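Local structure of ornithine aminotransferase (Plasmodium falciparum, 3LG0) at residues L122-G127 with N136-I141; S87-V92 with L298-C303; R47-L52 with K393-E398. The protein probably catalyses the pyridoxal-phosphate-dependent transfer of the delta-amino group of ornithine to 2-oxoglutarate, giving glutamate semialdehyde and glutamate. All coordinates share one frame; numbering follows the deposited sequence.

Contact 1: residues L122-G127 with N136-I141; sequences LCRKWG and NSAKII
A138 is the first residue of N136-I141 to touch the helix, and it meets R124 twice, through its methyl and through its carbonyl. The A138 CB points at the helix and rests 3.9 Å from R124 CG, against the root of the arginine chain. The CA atoms of R124 and A138 are 5.5 Å apart, the nearest pair of the two segments, which fits so short a side chain making contact. R124 NE then donates to A138 O at 3.1 Å, with an N-H...O angle of 153°. The oxygen lies near the guanidinium plane, at its edge, whereas the NE stands 45° out of the carbonyl plane. R124 reaches that far because its chain runs extended from CG to NE. After K139, which turns away, I140, the second residue of strand 139-143, points back to the helix. Its CD1 sits over the centre of one guanidinium face, 3.6 Å from R124 CZ, and the two side chains cross at about a right angle. The same methyl lies 4.4 Å from C123 CB. This joins helix 112-129 to the parallel strand that follows it in the large-domain sheet. R124 NH2 also donates to N173 O, beside strand 174-177. Chemically, the guanidinium is held by two carbonyl oxygens, that of A138 at its edge, and by an aliphatic methyl on a face, so polar N-H groups and flat surface are served by different partners.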
loop_
_atom_site.group_PDB
_atom_site.type_symbol
_atom_site.label_atom_id
_atom_site.label_comp_id
_atom_site.label_asym_id
_atom_site.label_seq_id
_atom_site.Cartn_x
_atom_site.Cartn_y
_atom_site.Cartn_z
ATOM N N LEU A 122 14.998 -4.731 -8.277
ATOM C CA LEU A 122 15.051 -5.731 -9.332
ATOM C C LEU A 122 16.153 -5.370 -10.326
ATOM O O LEU A 122 16.957 -6.217 -10.710
ATOM C CB LEU A 122 13.699 -5.834 -10.048
ATOM C CG LEU A 122 13.605 -6.754 -11.266
ATOM C CD1 LEU A 122 13.992 -8.184 -10.867
ATOM C CD2 LEU A 122 12.199 -6.722 -11.891
ATOM N N CYS A 123 16.179 -4.102 -10.727
ATOM C CA CYS A 123 17.138 -3.610 -11.704
ATOM C C CYS A 123 18.573 -3.759 -11.228
ATOM O O CYS A 123 19.429 -4.215 -11.972
ATOM C CB CYS A 123 16.860 -2.142 -12.028
ATOM S SG CYS A 123 15.397 -1.908 -13.038
ATOM N N ARG A 124 18.834 -3.358 -9.990
ATOM C CA ARG A 124 20.188 -3.412 -9.458
ATOM C C ARG A 124 20.658 -4.842 -9.256
ATOM O O ARG A 124 21.816 -5.155 -9.507
ATOM C CB ARG A 124 20.299 -2.632 -8.152
ATOM C CG ARG A 124 20.080 -1.140 -8.342
ATOM C CD ARG A 124 20.625 -0.321 -7.175
ATOM N NE ARG A 124 20.625 1.095 -7.532
ATOM C CZ ARG A 124 19.752 1.979 -7.067
ATOM N NH1 ARG A 124 18.822 1.593 -6.199
ATOM N NH2 ARG A 124 19.820 3.247 -7.458
ATOM N N LYS A 125 19.754 -5.706 -8.820
ATOM C CA LYS A 125 20.085 -7.107 -8.604
ATOM C C LYS A 125 20.338 -7.832 -9.925
ATOM O O LYS A 125 21.158 -8.729 -9.985
ATOM C CB LYS A 125 18.991 -7.814 -7.786
ATOM C CG LYS A 125 19.465 -9.102 -7.112
ATOM C CD LYS A 125 18.508 -9.545 -6.015
ATOM C CE LYS A 125 18.935 -10.869 -5.373
ATOM N NZ LYS A 125 17.951 -11.335 -4.341
ATOM N N TRP A 126 19.626 -7.452 -10.980
ATOM C CA TRP A 126 19.955 -7.966 -12.296
ATOM C C TRP A 126 21.307 -7.384 -12.740
ATOM O O TRP A 126 22.082 -8.045 -13.424
ATOM C CB TRP A 126 18.879 -7.592 -13.306
ATOM C CG TRP A 126 19.258 -7.897 -14.725
ATOM C CD1 TRP A 126 18.964 -9.028 -15.415
ATOM C CD2 TRP A 126 19.992 -7.051 -15.629
ATOM N NE1 TRP A 126 19.457 -8.943 -16.697
ATOM C CE2 TRP A 126 20.095 -7.740 -16.849
ATOM C CE3 TRP A 126 20.553 -5.774 -15.527
ATOM C CZ2 TRP A 126 20.749 -7.204 -17.958
ATOM C CZ3 TRP A 126 21.209 -5.245 -16.623
ATOM C CH2 TRP A 126 21.305 -5.963 -17.824
ATOM N N GLY A 127 21.572 -6.140 -12.348
ATOM C CA GLY A 127 22.837 -5.502 -12.641
ATOM C C GLY A 127 24.008 -6.310 -12.115
ATOM O O GLY A 127 24.981 -6.557 -12.831
ATOM N N ASN A 136 27.427 -2.662 -4.895
ATOM C CA ASN A 136 26.994 -1.400 -4.293
ATOM C C ASN A 136 27.075 -0.182 -5.208
ATOM O O ASN A 136 26.924 0.954 -4.759
ATOM C CB ASN A 136 27.752 -1.146 -2.989
ATOM C CG ASN A 136 27.159 -1.912 -1.816
ATOM O OD1 ASN A 136 25.935 -1.962 -1.647
ATOM N ND2 ASN A 136 28.023 -2.510 -0.997
ATOM N N SER A 137 27.286 -0.423 -6.497
ATOM C CA SER A 137 27.493 0.673 -7.434
ATOM C C SER A 137 26.633 0.586 -8.694
ATOM O O SER A 137 26.907 1.270 -9.681
ATOM C CB SER A 137 28.970 0.765 -7.816
ATOM O OG SER A 137 29.342 -0.324 -8.642
ATOM N N ALA A 138 25.591 -0.236 -8.666
ATOM C CA ALA A 138 24.670 -0.283 -9.793
ATOM C C ALA A 138 23.927 1.047 -9.871
ATOM O O ALA A 138 23.367 1.530 -8.881
ATOM C CB ALA A 138 23.705 -1.443 -9.659
ATOM N N LYS A 139 23.944 1.649 -11.048
ATOM C CA LYS A 139 23.330 2.948 -11.236
ATOM C C LYS A 139 22.074 2.842 -12.084
ATOM O O LYS A 139 22.033 2.083 -13.046
ATOM C CB LYS A 139 24.325 3.911 -11.891
ATOM C CG LYS A 139 25.414 4.391 -10.964
ATOM C CD LYS A 139 26.447 5.223 -11.710
ATOM C CE LYS A 139 27.546 5.695 -10.764
ATOM N NZ LYS A 139 28.209 4.567 -10.036
ATOM N N ILE A 140 21.050 3.598 -11.710
ATOM C CA ILE A 140 19.823 3.673 -12.491
ATOM C C ILE A 140 19.658 5.078 -13.062
ATOM O O ILE A 140 19.816 6.084 -12.366
ATOM C CB ILE A 140 18.568 3.340 -11.645
ATOM C CG1 ILE A 140 18.643 1.928 -11.075
ATOM C CG2 ILE A 140 17.287 3.533 -12.481
ATOM C CD1 ILE A 140 17.609 1.667 -9.969
ATOM N N ILE A 141 19.327 5.144 -14.335
ATOM C CA ILE A 141 19.074 6.421 -14.967
ATOM C C ILE A 141 17.580 6.741 -14.914
ATOM O O ILE A 141 16.754 5.899 -15.247
ATOM C CB ILE A 141 19.539 6.384 -16.435
ATOM C CG1 ILE A 141 21.050 6.136 -16.500
ATOM C CG2 ILE A 141 19.145 7.666 -17.158
ATOM C CD1 ILE A 141 21.544 5.755 -17.876
#

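Contact 2: residues S87-V92 with L298-C303; sequences SDSLGV and LAAAIC
S89 and A300 meet where the first turn of helix 88-101 passes helix 297-312. From its CA, S89 sends CB toward the second helix, and this carbon lies 4.0 Å from the methyl CB of A300. The hydroxyl goes further: with OG placed opposite the S89 backbone N (chi1 -174°), it reaches 3.3 Å from A300 CB. S89 OG is also 3.8 Å from A301 CB. The backbone N of A301 is close too, but the angle is poor and no hydrogen bond forms there; the polar partner of OG is instead P297 O, at the head of the same helix. A300 CB also packs on the backbone beside S89, 3.7 Å from L90 CA. The CB of L90 leaves its CA away from this helix, yet L90 CD1 still passes 4.5 Å from A300 CB. Small residues let the axes of the short segments approach to 7.8 Å, at a crossing angle of 37°. Ahead of the turn, S87 is the N-cap, its OG accepting a weak bond from L90 N. Q74 of helix 65-77 touches S89 and A301, while C93 of helix 88-101 continues the packing onto A300. On the subunit interface, S87 pairs in a parallel beta ladder with a strand of the second subunit, and L90 packs on E17 and L298 on H268 of that chain, placing these two helices beside the dimer boundary.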
loop_
_atom_site.group_PDB
_atom_site.type_symbol
_atom_site.label_atom_id
_atom_site.label_comp_id
_atom_site.label_asym_id
_atom_site.label_seq_id
_atom_site.Cartn_x
_atom_site.Cartn_y
_atom_site.Cartn_z
ATOM N N SER A 87 -2.658 -18.909 -2.166
ATOM C CA SER A 87 -4.093 -18.858 -2.373
ATOM C C SER A 87 -4.369 -19.352 -3.777
ATOM O O SER A 87 -3.444 -19.481 -4.573
ATOM C CB SER A 87 -4.623 -17.436 -2.200
ATOM O OG SER A 87 -4.319 -16.660 -3.345
ATOM N N ASP A 88 -5.633 -19.626 -4.092
ATOM C CA ASP A 88 -5.974 -20.077 -5.435
ATOM C C ASP A 88 -6.040 -18.905 -6.409
ATOM O O ASP A 88 -5.671 -19.026 -7.583
ATOM C CB ASP A 88 -7.309 -20.847 -5.431
ATOM C CG ASP A 88 -8.485 -19.986 -4.968
ATOM O OD1 ASP A 88 -8.300 -19.147 -4.055
ATOM O OD2 ASP A 88 -9.599 -20.152 -5.510
ATOM N N SER A 89 -6.497 -17.761 -5.914
ATOM C CA SER A 89 -6.758 -16.601 -6.765
ATOM C C SER A 89 -5.500 -15.953 -7.343
ATOM O O SER A 89 -5.504 -15.489 -8.483
ATOM C CB SER A 89 -7.589 -15.569 -5.992
ATOM O OG SER A 89 -7.975 -14.507 -6.837
ATOM N N LEU A 90 -4.413 -15.910 -6.574
ATOM C CA LEU A 90 -3.204 -15.214 -7.048
ATOM C C LEU A 90 -2.677 -15.709 -8.392
ATOM O O LEU A 90 -2.442 -14.909 -9.308
ATOM C CB LEU A 90 -2.080 -15.257 -6.005
ATOM C CG LEU A 90 -0.791 -14.569 -6.463
ATOM C CD1 LEU A 90 -1.130 -13.146 -6.924
ATOM C CD2 LEU A 90 0.295 -14.578 -5.369
ATOM N N GLY A 91 -2.492 -17.021 -8.511
ATOM C CA GLY A 91 -2.004 -17.637 -9.736
ATOM C C GLY A 91 -2.898 -17.487 -10.953
ATOM O O GLY A 91 -2.408 -17.390 -12.081
ATOM N N VAL A 92 -4.210 -17.466 -10.743
ATOM C CA VAL A 92 -5.128 -17.161 -11.842
ATOM C C VAL A 92 -4.811 -15.758 -12.366
ATOM O O VAL A 92 -4.579 -15.577 -13.556
ATOM C CB VAL A 92 -6.591 -17.243 -11.393
ATOM C CG1 VAL A 92 -7.529 -16.929 -12.548
ATOM C CG2 VAL A 92 -6.885 -18.626 -10.815
ATOM N N LEU A 298 -8.091 -11.319 -2.757
ATOM C CA LEU A 298 -9.101 -10.341 -3.125
ATOM C C LEU A 298 -8.610 -9.406 -4.234
ATOM O O LEU A 298 -9.307 -9.188 -5.234
ATOM C CB LEU A 298 -9.562 -9.566 -1.899
ATOM C CG LEU A 298 -10.696 -8.559 -2.092
ATOM C CD1 LEU A 298 -11.913 -9.190 -2.780
ATOM C CD2 LEU A 298 -11.077 -7.995 -0.733
ATOM N N ALA A 299 -7.403 -8.877 -4.075
ATOM C CA ALA A 299 -6.798 -8.063 -5.123
ATOM C C ALA A 299 -6.669 -8.843 -6.438
ATOM O O ALA A 299 -6.891 -8.306 -7.525
ATOM C CB ALA A 299 -5.434 -7.545 -4.677
ATOM N N ALA A 300 -6.281 -10.104 -6.340
ATOM C CA ALA A 300 -6.051 -10.918 -7.526
ATOM C C ALA A 300 -7.331 -11.050 -8.353
ATOM O O ALA A 300 -7.303 -10.903 -9.571
ATOM C CB ALA A 300 -5.513 -12.298 -7.117
ATOM N N ALA A 301 -8.456 -11.302 -7.686
ATOM C CA ALA A 301 -9.745 -11.429 -8.374
ATOM C C ALA A 301 -10.217 -10.110 -8.959
ATOM O O ALA A 301 -10.731 -10.079 -10.081
ATOM C CB ALA A 301 -10.815 -12.004 -7.439
ATOM N N ILE A 302 -10.055 -9.027 -8.194
ATOM C CA ILE A 302 -10.456 -7.690 -8.638
ATOM C C ILE A 302 -9.664 -7.284 -9.870
ATOM O O ILE A 302 -10.217 -6.756 -10.833
ATOM C CB ILE A 302 -10.247 -6.628 -7.536
ATOM C CG1 ILE A 302 -11.275 -6.816 -6.430
ATOM C CG2 ILE A 302 -10.327 -5.214 -8.119
ATOM C CD1 ILE A 302 -10.893 -6.167 -5.134
ATOM N N CYS A 303 -8.360 -7.546 -9.833
ATOM C CA CYS A 303 -7.482 -7.178 -10.935
ATOM C C CYS A 303 -7.881 -7.829 -12.274
ATOM O O CYS A 303 -7.986 -7.147 -13.287
ATOM C CB CYS A 303 -6.010 -7.484 -10.610
ATOM S SG CYS A 303 -4.962 -7.168 -12.029
#

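Contact 3: residues R47-L52 with K393-E398; sequences RYYDFL and KEQLDE
Y49 and E398 make the hydrogen bond of this contact: Y49 OH donates to E398 OE1 at 2.8 Å. The approach is from above the carboxylate, 69° out of its plane, and the carboxylate and ring planes stand 86° apart. E398 CD lies at the ring edge, 3.8 Å from Y49 CE1. The acid arrives on a fully extended chain, CG being anti to its backbone N (chi1 -176°). R47 NH2 is 5.0 Å from E398 OE2, an opposite charge that may add a weak attraction without contact. Strand 47-50 belongs to the mixed sheet shared with strands 39-42 and 373-378, and helix 393-412, the last of the chain, lies against it through these side chains. Van der Waals contact supplies the rest. Q395 CG is 3.5 Å from Y49 OH, in the plane of the ring at its edge, so the phenol end sits between Q395 and E398; the Q395 amide oxygen accepts from T392 N instead. F51 offers its ring edge to L396, with F51 CZ 4.1 Å from L396 CD2. L396 also packs on L322 and F326 of helix 315-333, and the F51 ring on L373 and P387.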
loop_
_atom_site.group_PDB
_atom_site.type_symbol
_atom_site.label_atom_id
_atom_site.label_comp_id
_atom_site.label_asym_id
_atom_site.label_seq_id
_atom_site.Cartn_x
_atom_site.Cartn_y
_atom_site.Cartn_z
ATOM N N ARG A 47 -23.739 17.583 -9.275
ATOM C CA ARG A 47 -23.032 16.585 -10.049
ATOM C C ARG A 47 -21.873 17.217 -10.805
ATOM O O ARG A 47 -21.985 18.336 -11.309
ATOM C CB ARG A 47 -23.982 15.918 -11.032
ATOM C CG ARG A 47 -23.302 14.896 -11.934
ATOM C CD ARG A 47 -24.263 14.350 -12.981
ATOM N NE ARG A 47 -24.395 15.258 -14.110
ATOM C CZ ARG A 47 -25.145 15.009 -15.180
ATOM N NH1 ARG A 47 -25.836 13.878 -15.258
ATOM N NH2 ARG A 47 -25.207 15.893 -16.172
ATOM N N TYR A 48 -20.753 16.510 -10.871
ATOM C CA TYR A 48 -19.583 17.019 -11.583
ATOM C C TYR A 48 -18.981 15.951 -12.488
ATOM O O TYR A 48 -19.026 14.751 -12.191
ATOM C CB TYR A 48 -18.500 17.489 -10.604
ATOM C CG TYR A 48 -18.956 18.384 -9.474
ATOM C CD1 TYR A 48 -19.574 17.851 -8.344
ATOM C CD2 TYR A 48 -18.738 19.754 -9.514
ATOM C CE1 TYR A 48 -19.981 18.663 -7.296
ATOM C CE2 TYR A 48 -19.146 20.574 -8.473
ATOM C CZ TYR A 48 -19.763 20.021 -7.367
ATOM O OH TYR A 48 -20.161 20.810 -6.314
ATOM N N TYR A 49 -18.411 16.397 -13.594
ATOM C CA TYR A 49 -17.565 15.536 -14.386
ATOM C C TYR A 49 -16.255 15.369 -13.627
ATOM O O TYR A 49 -15.623 16.361 -13.228
ATOM C CB TYR A 49 -17.283 16.160 -15.752
ATOM C CG TYR A 49 -18.393 16.004 -16.775
ATOM C CD1 TYR A 49 -19.241 17.068 -17.084
ATOM C CD2 TYR A 49 -18.578 14.797 -17.448
ATOM C CE1 TYR A 49 -20.256 16.923 -18.030
ATOM C CE2 TYR A 49 -19.583 14.645 -18.396
ATOM C CZ TYR A 49 -20.420 15.709 -18.680
ATOM O OH TYR A 49 -21.432 15.564 -19.608
ATOM N N ASP A 50 -15.846 14.118 -13.425
ATOM C CA ASP A 50 -14.565 13.824 -12.786
ATOM C C ASP A 50 -13.468 13.834 -13.830
ATOM O O ASP A 50 -13.374 12.908 -14.625
ATOM C CB ASP A 50 -14.594 12.456 -12.116
ATOM C CG ASP A 50 -13.310 12.154 -11.347
ATOM O OD1 ASP A 50 -12.291 12.843 -11.574
ATOM O OD2 ASP A 50 -13.330 11.230 -10.505
ATOM N N PHE A 51 -12.635 14.871 -13.814
ATOM C CA PHE A 51 -11.569 14.993 -14.805
ATOM C C PHE A 51 -10.179 14.662 -14.267
ATOM O O PHE A 51 -9.160 14.957 -14.908
ATOM C CB PHE A 51 -11.623 16.352 -15.542
ATOM C CG PHE A 51 -12.210 16.233 -16.916
ATOM C CD1 PHE A 51 -13.503 15.756 -17.084
ATOM C CD2 PHE A 51 -11.455 16.516 -18.036
ATOM C CE1 PHE A 51 -14.047 15.606 -18.351
ATOM C CE2 PHE A 51 -11.999 16.376 -19.315
ATOM C CZ PHE A 51 -13.288 15.913 -19.468
ATOM N N LEU A 52 -10.165 14.027 -13.094
ATOM C CA LEU A 52 -8.950 13.492 -12.508
ATOM C C LEU A 52 -8.928 11.966 -12.583
ATOM O O LEU A 52 -7.884 11.365 -12.794
ATOM C CB LEU A 52 -8.837 13.935 -11.060
ATOM C CG LEU A 52 -7.431 13.923 -10.496
ATOM C CD1 LEU A 52 -6.576 14.801 -11.370
ATOM C CD2 LEU A 52 -7.433 14.419 -9.067
ATOM N N LYS A 393 -18.615 10.924 -26.722
ATOM C CA LYS A 393 -18.297 12.143 -27.463
ATOM C C LYS A 393 -19.200 13.319 -27.073
ATOM O O LYS A 393 -18.744 14.458 -26.998
ATOM C CB LYS A 393 -18.331 11.918 -28.981
ATOM C CG LYS A 393 -17.863 13.141 -29.765
ATOM C CD LYS A 393 -17.377 12.786 -31.160
ATOM C CE LYS A 393 -17.033 14.047 -31.955
ATOM N NZ LYS A 393 -15.952 14.873 -31.323
ATOM N N GLU A 394 -20.469 13.041 -26.810
ATOM C CA GLU A 394 -21.408 14.099 -26.439
ATOM C C GLU A 394 -20.982 14.698 -25.101
ATOM O O GLU A 394 -21.009 15.917 -24.893
ATOM C CB GLU A 394 -22.841 13.558 -26.353
ATOM C CG GLU A 394 -23.269 12.684 -27.540
ATOM C CD GLU A 394 -22.805 11.230 -27.411
ATOM O OE1 GLU A 394 -21.884 10.824 -28.161
ATOM O OE2 GLU A 394 -23.356 10.490 -26.557
ATOM N N GLN A 395 -20.574 13.827 -24.191
ATOM C CA GLN A 395 -20.080 14.286 -22.906
ATOM C C GLN A 395 -18.805 15.130 -23.059
ATOM O O GLN A 395 -18.656 16.165 -22.405
ATOM C CB GLN A 395 -19.879 13.100 -21.972
ATOM C CG GLN A 395 -21.178 12.612 -21.380
ATOM C CD GLN A 395 -21.067 11.257 -20.740
ATOM O OE1 GLN A 395 -20.122 10.510 -20.990
ATOM N NE2 GLN A 395 -22.049 10.917 -19.923
ATOM N N LEU A 396 -17.899 14.709 -23.939
ATOM C CA LEU A 396 -16.645 15.443 -24.144
ATOM C C LEU A 396 -16.899 16.795 -24.784
ATOM O O LEU A 396 -16.128 17.742 -24.599
ATOM C CB LEU A 396 -15.664 14.641 -24.996
ATOM C CG LEU A 396 -14.749 13.639 -24.301
ATOM C CD1 LEU A 396 -13.877 12.952 -25.327
ATOM C CD2 LEU A 396 -13.895 14.333 -23.254
ATOM N N ASP A 397 -17.981 16.876 -25.551
ATOM C CA ASP A 397 -18.374 18.133 -26.153
ATOM C C ASP A 397 -18.837 19.084 -25.049
ATOM O O ASP A 397 -18.451 20.258 -25.004
ATOM C CB ASP A 397 -19.475 17.915 -27.206
ATOM C CG ASP A 397 -18.949 17.261 -28.490
ATOM O OD1 ASP A 397 -17.731 17.360 -28.773
ATOM O OD2 ASP A 397 -19.762 16.649 -29.218
ATOM N N GLU A 398 -19.662 18.567 -24.142
ATOM C CA GLU A 398 -20.131 19.382 -23.037
ATOM C C GLU A 398 -18.947 19.850 -22.192
ATOM O O GLU A 398 -18.899 21.002 -21.753
ATOM C CB GLU A 398 -21.094 18.593 -22.174
ATOM C CG GLU A 398 -21.694 19.435 -21.060
ATOM C CD GLU A 398 -22.726 18.673 -20.277
ATOM O OE1 GLU A 398 -23.059 17.537 -20.695
ATOM O OE2 GLU A 398 -23.198 19.209 -19.254
#

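In the fold
Starting at the N terminus, the first segment met is strand 47-50, whose partner, helix 393-412, comes only at the C-terminal end; contact 3 thus closes the longest loop. Inside it, helix 88-101 begins the loop that contact 2 closes at helix 297-312. Contact 1, with eight residues between its segments, is nested within that loop in turn and joins helix 112-129 to strand 139-143. No loops cross. Contacts 1 and 3 serve different seven-stranded sheets and lie on opposite sides of the chain's centre, their centres about 43 Å apart. Contact 2 ties helices near the second subunit, about 30 Å from contact 1 and 33 Å from contact 3, centre to centre.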